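Local coordinates for protein D-psicose 3-epimerase (Agrobacterium tumefaciens, PDB 2HK0) that probably interconverts D-fructose and D-psicose by metal-dependent epimerisation at carbon 3, in an active site suited to non-phosphorylated ketoses, at residues 40-45 with 72-77; 63-68 with 116-121; 108-113 with 157-162. All blocks are in the same frame, centred on the assembly; numbering follows the deposited sequence.

How the contacts relate
The three contacts follow one another round the outer layer of a closed eight-stranded parallel barrel, each joining two of the helices that surround it. Contact 1 pairs helix 39-47 with helix 65-77, contact 2 pairs the start of 65-77 with the end of 99-118, and contact 3 pairs 99-118 with 142-162. Along the chain, the segments of contact 2 interleave with those of contacts 1 and 3, whereas contact 1 closes before contact 3 opens. Centres of contacts 1 and 2 lie about 13 Å apart, those of 2 and 3 about 14 Å. R72 touches K118 and D120, linking contacts 1 and 2; contacts 1 and 3 do not touch. Together they join four outer helices over one part of the TIM barrel.

Contact 1 (40-45 with 72-77); sequences PYIEKV and RKSAKD
I42 sends one methyl, CG2, against helix 65-77, where it meets the backbone and side chain of two successive residues. I42 CG2 lies 3.6 Å from A75 CA. The same methyl is 3.6 Å from S74 OG, and A75 CB is a little farther from I42 CG2, at 4.1 Å. The torsions explain this choice of branch: chi1 of -62° puts CG1 anti to the carbonyl carbon and leaves CG2 anti to the backbone N, the branch that meets the other helix. S74 reaches back in a matching way. Its hydroxyl is carried anti to its own backbone N (chi1 179°), which brings S74 OG beside the branch point of I42, 3.9 Å from I42 CB. Alanine suits position 75 because its short side chain lets the isoleucine methyl come close to the helix backbone; the CA atoms of I42 and A75 are 6.0 Å apart. Isoleucine suits a buried site where its branched side chain also packs on I53, I80 and L82, while the small, polar serine fits a partly exposed position. A75 touches L82 of strand 81-85 too, which places the meeting over the barrel wall. No hydrogen bond crosses between the two segments, so their adhesion here rests on van der Waals contact and the burial of I42 and A75, a small apolar interface with a serine hydroxyl beside it.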
loop_
_atom_site.group_PDB
_atom_site.type_symbol
_atom_site.label_atom_id
_atom_site.label_comp_id
_atom_site.label_asym_id
_atom_site.label_seq_id
_atom_site.Cartn_x
_atom_site.Cartn_y
_atom_site.Cartn_z
ATOM N N PRO A 40 -27.704 8.940 26.809
ATOM C CA PRO A 40 -26.519 8.847 27.680
ATOM C C PRO A 40 -25.196 8.951 26.923
ATOM O O PRO A 40 -24.166 9.318 27.490
ATOM C CB PRO A 40 -26.676 7.476 28.343
ATOM C CG PRO A 40 -28.160 7.277 28.353
ATOM C CD PRO A 40 -28.557 7.748 26.970
ATOM N N TYR A 41 -25.225 8.619 25.638
ATOM C CA TYR A 41 -24.011 8.672 24.833
ATOM C C TYR A 41 -23.524 10.075 24.506
ATOM O O TYR A 41 -22.339 10.268 24.230
ATOM C CB TYR A 41 -24.217 7.848 23.561
ATOM C CG TYR A 41 -24.161 6.381 23.882
ATOM C CD1 TYR A 41 -22.933 5.730 24.013
ATOM C CD2 TYR A 41 -25.319 5.662 24.156
ATOM C CE1 TYR A 41 -22.860 4.401 24.410
ATOM C CE2 TYR A 41 -25.253 4.326 24.564
ATOM C CZ TYR A 41 -24.023 3.706 24.685
ATOM O OH TYR A 41 -23.947 2.394 25.073
ATOM N N ILE A 42 -24.427 11.057 24.546
ATOM C CA ILE A 42 -24.042 12.430 24.255
ATOM C C ILE A 42 -22.862 12.828 25.144
ATOM O O ILE A 42 -21.795 13.218 24.660
ATOM C CB ILE A 42 -25.198 13.409 24.528
ATOM C CG1 ILE A 42 -26.395 13.093 23.622
ATOM C CG2 ILE A 42 -24.717 14.836 24.316
ATOM C CD1 ILE A 42 -26.209 13.489 22.196
ATOM N N GLU A 43 -23.062 12.706 26.453
ATOM C CA GLU A 43 -22.044 13.051 27.436
ATOM C C GLU A 43 -20.822 12.141 27.355
ATOM O O GLU A 43 -19.690 12.600 27.469
ATOM C CB GLU A 43 -22.636 12.961 28.848
ATOM C CG GLU A 43 -21.650 13.368 29.932
ATOM C CD GLU A 43 -22.101 12.964 31.332
ATOM O OE1 GLU A 43 -23.281 13.202 31.669
ATOM O OE2 GLU A 43 -21.264 12.420 32.092
ATOM N N LYS A 44 -21.045 10.845 27.168
ATOM C CA LYS A 44 -19.944 9.893 27.100
ATOM C C LYS A 44 -19.035 10.171 25.906
ATOM O O LYS A 44 -17.810 10.246 26.044
ATOM C CB LYS A 44 -20.493 8.470 26.990
ATOM C CG LYS A 44 -19.448 7.370 27.062
ATOM C CD LYS A 44 -19.887 6.180 26.224
ATOM C CE LYS A 44 -19.618 4.849 26.884
ATOM N NZ LYS A 44 -18.216 4.556 27.179
ATOM N N VAL A 45 -19.635 10.303 24.726
ATOM C CA VAL A 45 -18.868 10.555 23.514
ATOM C C VAL A 45 -18.129 11.892 23.615
ATOM O O VAL A 45 -16.968 12.000 23.211
ATOM C CB VAL A 45 -19.806 10.516 22.274
ATOM C CG1 VAL A 45 -19.081 10.987 21.038
ATOM C CG2 VAL A 45 -20.321 9.083 22.083
ATOM N N ARG A 72 -31.084 18.204 23.192
ATOM C CA ARG A 72 -30.361 19.312 22.567
ATOM C C ARG A 72 -29.565 20.103 23.605
ATOM O O ARG A 72 -28.472 20.615 23.314
ATOM C CB ARG A 72 -31.337 20.243 21.852
ATOM C CG ARG A 72 -30.699 21.498 21.281
ATOM C CD ARG A 72 -31.747 22.316 20.553
ATOM N NE ARG A 72 -31.179 23.521 19.954
ATOM C CZ ARG A 72 -31.627 24.073 18.830
ATOM N NH1 ARG A 72 -32.652 23.527 18.176
ATOM N NH2 ARG A 72 -31.054 25.170 18.359
ATOM N N LYS A 73 -30.108 20.200 24.818
ATOM C CA LYS A 73 -29.430 20.929 25.886
ATOM C C LYS A 73 -28.222 20.138 26.374
ATOM O O LYS A 73 -27.174 20.708 26.676
ATOM C CB LYS A 73 -30.384 21.195 27.058
ATOM C CG LYS A 73 -29.781 22.106 28.127
ATOM C CD LYS A 73 -30.708 22.214 29.330
ATOM C CE LYS A 73 -30.147 23.145 30.406
ATOM N NZ LYS A 73 -28.872 22.654 31.039
ATOM N N SER A 74 -28.366 18.822 26.455
ATOM C CA SER A 74 -27.255 17.990 26.886
ATOM C C SER A 74 -26.086 18.150 25.907
ATOM O O SER A 74 -24.932 18.285 26.314
ATOM C CB SER A 74 -27.680 16.528 26.930
ATOM O OG SER A 74 -26.591 15.717 27.320
ATOM N N ALA A 75 -26.393 18.130 24.612
ATOM C CA ALA A 75 -25.361 18.284 23.598
ATOM C C ALA A 75 -24.721 19.668 23.745
ATOM O O ALA A 75 -23.498 19.807 23.713
ATOM C CB ALA A 75 -25.967 18.113 22.190
ATOM N N LYS A 76 -25.539 20.699 23.911
ATOM C CA LYS A 76 -24.973 22.038 24.066
ATOM C C LYS A 76 -24.063 22.118 25.301
ATOM O O LYS A 76 -22.953 22.640 25.228
ATOM C CB LYS A 76 -26.077 23.089 24.181
ATOM C CG LYS A 76 -25.527 24.505 24.349
ATOM C CD LYS A 76 -26.617 25.562 24.408
ATOM C CE LYS A 76 -25.994 26.938 24.648
ATOM N NZ LYS A 76 -27.003 28.043 24.690
ATOM N N ASP A 77 -24.530 21.590 26.432
ATOM C CA ASP A 77 -23.742 21.630 27.661
ATOM C C ASP A 77 -22.441 20.855 27.559
ATOM O O ASP A 77 -21.475 21.178 28.235
ATOM C CB ASP A 77 -24.550 21.091 28.849
ATOM C CG ASP A 77 -25.710 21.990 29.220
ATOM O OD1 ASP A 77 -25.613 23.211 28.986
ATOM O OD2 ASP A 77 -26.714 21.477 29.760
#

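Contact 2 (63-68 with 116-121); sequences YSDAEL and VAKLDI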
loop_
_atom_site.group_PDB
_atom_site.type_symbol
_atom_site.label_atom_id
_atom_site.label_comp_id
_atom_site.label_asym_id
_atom_site.label_seq_id
_atom_site.Cartn_x
_atom_site.Cartn_y
_atom_site.Cartn_z
ATOM N N TYR A 63 -39.247 10.595 20.523
ATOM C CA TYR A 63 -39.097 11.473 21.674
ATOM C C TYR A 63 -40.115 12.598 21.648
ATOM O O TYR A 63 -40.507 13.069 20.585
ATOM C CB TYR A 63 -37.689 12.073 21.699
ATOM C CG TYR A 63 -36.606 11.079 22.028
ATOM C CD1 TYR A 63 -36.534 10.487 23.290
ATOM C CD2 TYR A 63 -35.659 10.716 21.076
ATOM C CE1 TYR A 63 -35.543 9.553 23.593
ATOM C CE2 TYR A 63 -34.665 9.784 21.368
ATOM C CZ TYR A 63 -34.613 9.208 22.625
ATOM O OH TYR A 63 -33.633 8.286 22.904
ATOM N N SER A 64 -40.539 13.025 22.831
ATOM C CA SER A 64 -41.492 14.117 22.955
ATOM C C SER A 64 -40.718 15.395 22.701
ATOM O O SER A 64 -39.500 15.419 22.840
ATOM C CB SER A 64 -42.063 14.167 24.368
ATOM O OG SER A 64 -41.069 14.569 25.298
ATOM N N ASP A 65 -41.420 16.461 22.345
ATOM C CA ASP A 65 -40.754 17.730 22.094
ATOM C C ASP A 65 -39.970 18.178 23.327
ATOM O O ASP A 65 -38.968 18.890 23.212
ATOM C CB ASP A 65 -41.785 18.791 21.686
ATOM C CG ASP A 65 -42.199 18.666 20.225
ATOM O OD1 ASP A 65 -42.027 17.568 19.656
ATOM O OD2 ASP A 65 -42.700 19.654 19.644
ATOM N N ALA A 66 -40.413 17.746 24.506
ATOM C CA ALA A 66 -39.738 18.106 25.752
ATOM C C ALA A 66 -38.434 17.322 25.892
ATOM O O ALA A 66 -37.422 17.838 26.373
ATOM C CB ALA A 66 -40.648 17.820 26.937
ATOM N N GLU A 67 -38.476 16.061 25.475
ATOM C CA GLU A 67 -37.309 15.200 25.535
ATOM C C GLU A 67 -36.259 15.657 24.525
ATOM O O GLU A 67 -35.066 15.691 24.835
ATOM C CB GLU A 67 -37.733 13.767 25.263
ATOM C CG GLU A 67 -38.655 13.234 26.336
ATOM C CD GLU A 67 -39.237 11.897 25.962
ATOM O OE1 GLU A 67 -39.834 11.805 24.868
ATOM O OE2 GLU A 67 -39.098 10.945 26.759
ATOM N N LEU A 68 -36.708 16.016 23.326
ATOM C CA LEU A 68 -35.793 16.496 22.298
ATOM C C LEU A 68 -35.041 17.697 22.852
ATOM O O LEU A 68 -33.822 17.774 22.745
ATOM C CB LEU A 68 -36.558 16.898 21.041
ATOM C CG LEU A 68 -37.210 15.737 20.300
ATOM C CD1 LEU A 68 -37.982 16.251 19.092
ATOM C CD2 LEU A 68 -36.141 14.760 19.875
ATOM N N VAL A 116 -35.483 16.361 13.467
ATOM C CA VAL A 116 -34.030 16.483 13.381
ATOM C C VAL A 116 -33.596 17.933 13.629
ATOM O O VAL A 116 -32.596 18.196 14.310
ATOM C CB VAL A 116 -33.571 16.003 11.984
ATOM C CG1 VAL A 116 -32.315 16.701 11.562
ATOM C CG2 VAL A 116 -33.392 14.467 12.005
ATOM N N ALA A 117 -34.358 18.876 13.084
ATOM C CA ALA A 117 -34.040 20.288 13.262
ATOM C C ALA A 117 -34.203 20.704 14.724
ATOM O O ALA A 117 -33.493 21.597 15.205
ATOM C CB ALA A 117 -34.928 21.144 12.355
ATOM N N LYS A 118 -35.131 20.054 15.434
ATOM C CA LYS A 118 -35.363 20.348 16.846
ATOM C C LYS A 118 -34.135 19.998 17.681
ATOM O O LYS A 118 -34.000 20.458 18.818
ATOM C CB LYS A 118 -36.570 19.568 17.381
ATOM C CG LYS A 118 -37.907 19.988 16.796
ATOM C CD LYS A 118 -39.033 19.039 17.244
ATOM C CE LYS A 118 -40.347 19.371 16.538
ATOM N NZ LYS A 118 -41.429 18.387 16.830
ATOM N N LEU A 119 -33.251 19.169 17.133
ATOM C CA LEU A 119 -32.035 18.791 17.844
ATOM C C LEU A 119 -30.834 19.571 17.318
ATOM O O LEU A 119 -29.683 19.268 17.653
ATOM C CB LEU A 119 -31.766 17.284 17.710
ATOM C CG LEU A 119 -32.744 16.331 18.410
ATOM C CD1 LEU A 119 -32.280 14.909 18.198
ATOM C CD2 LEU A 119 -32.833 16.645 19.907
ATOM N N ASP A 120 -31.101 20.574 16.483
ATOM C CA ASP A 120 -30.039 21.394 15.909
ATOM C C ASP A 120 -29.065 20.539 15.085
ATOM O O ASP A 120 -27.850 20.732 15.130
ATOM C CB ASP A 120 -29.290 22.144 17.022
ATOM C CG ASP A 120 -28.496 23.338 16.496
ATOM O OD1 ASP A 120 -28.895 23.894 15.451
ATOM O OD2 ASP A 120 -27.486 23.726 17.126
ATOM N N ILE A 121 -29.621 19.584 14.344
ATOM C CA ILE A 121 -28.858 18.702 13.470
ATOM C C ILE A 121 -28.970 19.275 12.050
ATOM O O ILE A 121 -30.076 19.554 11.570
ATOM C CB ILE A 121 -29.454 17.272 13.485
ATOM C CG1 ILE A 121 -29.162 16.604 14.837
ATOM C CG2 ILE A 121 -28.903 16.451 12.324
ATOM C CD1 ILE A 121 -29.875 15.290 15.016
#
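K118 NZ forms a salt bridge with the carboxylate of D65, donating to D65 OD1 at 3.0 Å and more weakly to D65 OD2 at 3.3 Å. The ammonium thus favours OD1, which it meets on the syn side, 32° out of the carboxylate plane. Lysine is long enough for this: its chain is extended beyond CG, and NZ also donates to N115 OD1, three residues earlier. Aspartate suits the first turn of helix 65-77, where its charge probably also interacts favourably with the helix dipole. Beside it, S64 and E67 make a capping box: S64 OG accepts from E67 N at 3.0 Å, while the return bond to E67 OE1 is modelled as very short, its exact length doubtful. Inward of the charges, L68 has CG anti to its carbonyl carbon (chi1 -68°), which sets its two methyls against different partners. L68 CD1 lies 3.5 Å from K118 CD; L68 CD2 packs against L119 CD2 at 3.8 Å, the two leucines crossing at about a right angle. Helix 99-118 ends in a Schellman motif with D120, at positive phi, as its C-prime residue. L68 and L119 both rest on I60 of helix 57-60, and the I121 side chain packs on L82 and A84 of strand 81-85.

Contact 3 (108-113 with 157-162); sequences FFERTL and ADFAND
E110 lays its aliphatic stem over one face of the F159 ring. E110 CG stands 3.9 Å from the F159 ring centroid and only 6° off the ring normal, a well-centred CH-pi contact. With CG anti to the carbonyl carbon and the chain extended beyond it, the carboxylate is carried past the ring centre, where E110 OE1 lies 3.9 Å from F159 CE2 and the carboxylate and ring planes are 25° apart. F159, in turn, has its ring swung anti to its backbone N (chi1 -170°), which directs it towards helix 99-118; F159 CE1 comes 3.4 Å from E110 O. L113 CB sits near the ring plane at its edge, 4.2 Å from F159 CE1. Deeper in, L113 CD2 touches A160 CB at 4.0 Å, the single methyl of A160 letting the leucine branch come close to the helix. Segments 108-113 and 157-162 run almost parallel, their axes 10.2 Å apart at closest, in outer helices of the barrel joined through strand 123-126. Glutamate suits this partly exposed place because its methylenes can cover an aromatic face while its carboxylate continues past the ring. No hydrogen bond crosses between the two segments, so their contact here rests on dispersion and hydrophobic burial.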
loop_
_atom_site.group_PDB
_atom_site.type_symbol
_atom_site.label_atom_id
_atom_site.label_comp_id
_atom_site.label_asym_id
_atom_site.label_seq_id
_atom_site.Cartn_x
_atom_site.Cartn_y
_atom_site.Cartn_z
ATOM N N PHE A 108 -42.723 10.439 5.761
ATOM C CA PHE A 108 -41.762 10.004 6.778
ATOM C C PHE A 108 -40.545 10.951 6.840
ATOM O O PHE A 108 -40.066 11.301 7.916
ATOM C CB PHE A 108 -41.289 8.576 6.476
ATOM C CG PHE A 108 -39.984 8.211 7.143
ATOM C CD1 PHE A 108 -39.920 7.975 8.515
ATOM C CD2 PHE A 108 -38.815 8.099 6.390
ATOM C CE1 PHE A 108 -38.706 7.625 9.127
ATOM C CE2 PHE A 108 -37.601 7.753 6.991
ATOM C CZ PHE A 108 -37.549 7.515 8.364
ATOM N N PHE A 109 -40.029 11.350 5.687
ATOM C CA PHE A 109 -38.887 12.247 5.678
ATOM C C PHE A 109 -39.214 13.616 6.257
ATOM O O PHE A 109 -38.450 14.153 7.058
ATOM C CB PHE A 109 -38.332 12.413 4.260
ATOM C CG PHE A 109 -37.257 11.426 3.917
ATOM C CD1 PHE A 109 -37.565 10.220 3.287
ATOM C CD2 PHE A 109 -35.930 11.692 4.240
ATOM C CE1 PHE A 109 -36.562 9.294 2.979
ATOM C CE2 PHE A 109 -34.915 10.771 3.934
ATOM C CZ PHE A 109 -35.232 9.574 3.305
ATOM N N GLU A 110 -40.346 14.185 5.855
ATOM C CA GLU A 110 -40.729 15.499 6.359
ATOM C C GLU A 110 -40.845 15.504 7.878
ATOM O O GLU A 110 -40.347 16.407 8.544
ATOM C CB GLU A 110 -42.031 15.945 5.698
ATOM C CG GLU A 110 -41.806 16.270 4.232
ATOM C CD GLU A 110 -43.059 16.735 3.532
ATOM O OE1 GLU A 110 -43.940 17.310 4.212
ATOM O OE2 GLU A 110 -43.155 16.537 2.301
ATOM N N ARG A 111 -41.470 14.474 8.428
ATOM C CA ARG A 111 -41.616 14.364 9.878
ATOM C C ARG A 111 -40.251 14.235 10.572
ATOM O O ARG A 111 -39.952 14.931 11.552
ATOM C CB ARG A 111 -42.477 13.143 10.214
ATOM C CG ARG A 111 -42.626 12.875 11.697
ATOM C CD ARG A 111 -43.240 11.506 11.914
ATOM N NE ARG A 111 -43.611 11.276 13.305
ATOM C CZ ARG A 111 -43.875 10.073 13.806
ATOM N NH1 ARG A 111 -43.798 9.005 13.021
ATOM N NH2 ARG A 111 -44.230 9.937 15.080
ATOM N N THR A 112 -39.422 13.334 10.057
ATOM C CA THR A 112 -38.103 13.107 10.632
ATOM C C THR A 112 -37.247 14.364 10.539
ATOM O O THR A 112 -36.593 14.747 11.497
ATOM C CB THR A 112 -37.393 11.944 9.908
ATOM O OG1 THR A 112 -38.215 10.775 9.980
ATOM C CG2 THR A 112 -36.070 11.636 10.550
ATOM N N LEU A 113 -37.256 15.009 9.380
ATOM C CA LEU A 113 -36.471 16.227 9.176
ATOM C C LEU A 113 -36.884 17.336 10.162
ATOM O O LEU A 113 -36.033 18.058 10.688
ATOM C CB LEU A 113 -36.649 16.711 7.729
ATOM C CG LEU A 113 -35.589 16.561 6.624
ATOM C CD1 LEU A 113 -34.561 15.521 6.956
ATOM C CD2 LEU A 113 -36.290 16.244 5.301
ATOM N N ALA A 157 -35.979 17.986 -0.920
ATOM C CA ALA A 157 -34.829 18.868 -0.736
ATOM C C ALA A 157 -35.145 20.256 -0.196
ATOM O O ALA A 157 -34.462 20.744 0.718
ATOM C CB ALA A 157 -34.045 18.988 -2.043
ATOM N N ASP A 158 -36.160 20.906 -0.766
ATOM C CA ASP A 158 -36.512 22.250 -0.324
ATOM C C ASP A 158 -36.971 22.247 1.134
ATOM O O ASP A 158 -36.655 23.163 1.890
ATOM C CB ASP A 158 -37.605 22.846 -1.222
ATOM C CG ASP A 158 -37.106 23.165 -2.638
ATOM O OD1 ASP A 158 -35.874 23.196 -2.874
ATOM O OD2 ASP A 158 -37.962 23.407 -3.521
ATOM N N PHE A 159 -37.719 21.215 1.524
ATOM C CA PHE A 159 -38.196 21.118 2.899
ATOM C C PHE A 159 -36.983 21.055 3.831
ATOM O O PHE A 159 -36.925 21.759 4.834
ATOM C CB PHE A 159 -39.085 19.871 3.058
ATOM C CG PHE A 159 -39.812 19.800 4.374
ATOM C CD1 PHE A 159 -39.189 19.279 5.501
ATOM C CD2 PHE A 159 -41.129 20.252 4.479
ATOM C CE1 PHE A 159 -39.864 19.200 6.724
ATOM C CE2 PHE A 159 -41.817 20.183 5.693
ATOM C CZ PHE A 159 -41.177 19.652 6.823
ATOM N N ALA A 160 -36.005 20.224 3.479
ATOM C CA ALA A 160 -34.788 20.104 4.283
ATOM C C ALA A 160 -34.032 21.434 4.285
ATOM O O ALA A 160 -33.541 21.888 5.320
ATOM C CB ALA A 160 -33.885 19.003 3.709
ATOM N N ASN A 161 -33.943 22.050 3.111
ATOM C CA ASN A 161 -33.232 23.306 2.967
ATOM C C ASN A 161 -33.808 24.419 3.833
ATOM O O ASN A 161 -33.067 25.248 4.360
ATOM C CB ASN A 161 -33.206 23.750 1.502
ATOM C CG ASN A 161 -32.366 25.008 1.297
ATOM O OD1 ASN A 161 -32.858 26.022 0.802
ATOM N ND2 ASN A 161 -31.097 24.945 1.687
ATOM N N ASP A 162 -35.124 24.451 3.993
ATOM C CA ASP A 162 -35.707 25.494 4.829
ATOM C C ASP A 162 -35.233 25.305 6.265
ATOM O O ASP A 162 -35.149 26.262 7.029
ATOM C CB ASP A 162 -37.242 25.460 4.770
ATOM C CG ASP A 162 -37.788 25.953 3.432
ATOM O OD1 ASP A 162 -37.048 26.641 2.694
ATOM O OD2 ASP A 162 -38.965 25.663 3.124
#